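Local coordinates for protein metallophosphoesterase (Clostridium thermocellum, PDB 4J6O) that probably removes 2',3' phosphates from RNA ends, as the manganese-binding, calcineurin-like phosphatase domain of the bacterial Pnkp-Hen1 RNA repair system, at residues A[75-80]-A[131-136]. Sequence-based numbering, arbitrary orientation.
Sequences EVLKLV and EEVKAF
Helices 73-86 and 127-138 meet here at Leu77 and Val133, whose CA atoms, 7.6 Å apart, are the closest CA pair of segments 75-80 and 131-136. The join is wholly apolar and light, burying 177 Å² in all, and it rests on two side-chain pairs. In the first, Leu77 CD1 meets Val133 CG2 at 4.2 Å, methyl against methyl, with the two side chains crossing at about a right angle. One turn further along each helix, Val80 CG1 lies 4.1 Å from Phe136 CZ. CB of Phe136 points toward segment 75-80, and with CG anti to N (chi1 173°) the ring's CZ end arrives obliquely at the valine methyl. Met81 and Val84, further along helix 73-86, also touch Phe136, and Met81 touches Val133. Lys78 reaches Phe129 of helix 127-138 in a cation-pi contact and forms salt bridges with Glu125, just ahead of that helix, and with Glu75. The contact packs helix 127-138 against helix 73-86, which connects parallel strands 59-62 and 89-91 of a mixed sheet in this calcineurin-like phosphoesterase fold; the Leu77 side chain lies about 13 Å from the manganese bound by Asp19, His21 and Asp65.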
loop_
_atom_site.group_PDB
_atom_site.type_symbol
_atom_site.label_atom_id
_atom_site.label_comp_id
_atom_site.label_asym_id
_atom_site.label_seq_id
_atom_site.Cartn_x
_atom_site.Cartn_y
_atom_site.Cartn_z
ATOM N N GLU A 75 -2.858 12.930 7.598
ATOM C CA GLU A 75 -2.256 13.684 6.507
ATOM C C GLU A 75 -1.955 12.749 5.342
ATOM O O GLU A 75 -2.204 13.119 4.188
ATOM C CB GLU A 75 -0.988 14.416 6.943
ATOM C CG GLU A 75 -1.244 15.561 7.930
ATOM C CD GLU A 75 -2.440 16.435 7.552
ATOM O OE1 GLU A 75 -2.438 17.023 6.445
ATOM O OE2 GLU A 75 -3.390 16.521 8.370
ATOM N N VAL A 76 -1.424 11.551 5.643
ATOM C CA VAL A 76 -1.243 10.563 4.588
ATOM C C VAL A 76 -2.583 10.290 3.888
ATOM O O VAL A 76 -2.674 10.230 2.673
ATOM C CB VAL A 76 -0.679 9.221 5.128
ATOM C CG1 VAL A 76 -0.694 8.143 4.056
ATOM C CG2 VAL A 76 0.770 9.426 5.632
ATOM N N LEU A 77 -3.631 10.097 4.678
ATOM C CA LEU A 77 -4.922 9.786 4.085
ATOM C C LEU A 77 -5.411 10.922 3.200
ATOM O O LEU A 77 -5.887 10.701 2.068
ATOM C CB LEU A 77 -5.951 9.516 5.188
ATOM C CG LEU A 77 -5.859 8.102 5.739
ATOM C CD1 LEU A 77 -6.632 8.054 7.049
ATOM C CD2 LEU A 77 -6.413 7.108 4.751
ATOM N N LYS A 78 -5.290 12.139 3.695
ATOM C CA LYS A 78 -5.776 13.273 2.893
ATOM C C LYS A 78 -5.014 13.370 1.578
ATOM O O LYS A 78 -5.577 13.660 0.535
ATOM C CB LYS A 78 -5.608 14.572 3.682
ATOM C CG LYS A 78 -6.535 14.655 4.869
ATOM C CD LYS A 78 -6.201 15.810 5.767
ATOM C CE LYS A 78 -6.933 15.676 7.078
ATOM N NZ LYS A 78 -6.758 16.901 7.831
ATOM N N LEU A 79 -3.707 13.188 1.656
ATOM C CA LEU A 79 -2.869 13.301 0.476
ATOM C C LEU A 79 -3.242 12.206 -0.514
ATOM O O LEU A 79 -3.478 12.484 -1.677
ATOM C CB LEU A 79 -1.378 13.263 0.847
ATOM C CG LEU A 79 -0.437 13.300 -0.351
ATOM C CD1 LEU A 79 -0.492 14.717 -0.918
ATOM C CD2 LEU A 79 1.015 12.947 0.063
ATOM N N VAL A 80 -3.271 10.948 -0.064
ATOM C CA VAL A 80 -3.536 9.845 -0.977
ATOM C C VAL A 80 -4.952 9.875 -1.588
ATOM O O VAL A 80 -5.133 9.670 -2.804
ATOM C CB VAL A 80 -3.314 8.481 -0.265
ATOM C CG1 VAL A 80 -3.695 7.354 -1.189
ATOM C CG2 VAL A 80 -1.867 8.398 0.133
ATOM N N GLU A 131 -16.190 9.775 7.189
ATOM C CA GLU A 131 -17.011 9.083 6.202
ATOM C C GLU A 131 -16.318 9.021 4.836
ATOM O O GLU A 131 -16.470 8.054 4.085
ATOM C CB GLU A 131 -18.399 9.739 6.085
ATOM N N GLU A 132 -15.579 10.064 4.496
ATOM C CA GLU A 132 -14.797 10.058 3.263
ATOM C C GLU A 132 -13.758 8.924 3.262
ATOM O O GLU A 132 -13.484 8.313 2.221
ATOM C CB GLU A 132 -14.123 11.411 3.071
ATOM C CG GLU A 132 -14.103 11.857 1.646
ATOM C CD GLU A 132 -13.140 12.988 1.411
ATOM O OE1 GLU A 132 -12.708 13.617 2.408
ATOM O OE2 GLU A 132 -12.809 13.233 0.229
ATOM N N VAL A 133 -13.190 8.647 4.434
ATOM C CA VAL A 133 -12.140 7.623 4.568
ATOM C C VAL A 133 -12.779 6.245 4.359
ATOM O O VAL A 133 -12.248 5.397 3.668
ATOM C CB VAL A 133 -11.432 7.725 5.948
ATOM C CG1 VAL A 133 -10.602 6.481 6.242
ATOM C CG2 VAL A 133 -10.555 9.009 6.025
ATOM N N LYS A 134 -13.957 6.062 4.943
ATOM C CA LYS A 134 -14.703 4.805 4.812
ATOM C C LYS A 134 -15.062 4.529 3.375
ATOM O O LYS A 134 -14.879 3.416 2.879
ATOM C CB LYS A 134 -15.973 4.848 5.675
ATOM C CG LYS A 134 -15.649 4.911 7.173
ATOM C CD LYS A 134 -16.927 5.062 8.049
ATOM C CE LYS A 134 -17.771 3.801 8.123
ATOM N NZ LYS A 134 -19.074 4.089 8.832
ATOM N N ALA A 135 -15.534 5.560 2.684
ATOM C CA ALA A 135 -15.917 5.418 1.289
ATOM C C ALA A 135 -14.686 5.117 0.442
ATOM O O ALA A 135 -14.727 4.286 -0.458
ATOM C CB ALA A 135 -16.599 6.676 0.805
ATOM N N PHE A 136 -13.581 5.782 0.764
ATOM C CA PHE A 136 -12.354 5.555 0.047
ATOM C C PHE A 136 -11.854 4.125 0.198
ATOM O O PHE A 136 -11.462 3.502 -0.779
ATOM C CB PHE A 136 -11.273 6.506 0.530
ATOM C CG PHE A 136 -9.935 6.219 -0.044
ATOM C CD1 PHE A 136 -9.693 6.487 -1.378
ATOM C CD2 PHE A 136 -8.890 5.763 0.757
ATOM C CE1 PHE A 136 -8.453 6.272 -1.928
ATOM C CE2 PHE A 136 -7.647 5.535 0.208
ATOM C CZ PHE A 136 -7.433 5.774 -1.128
#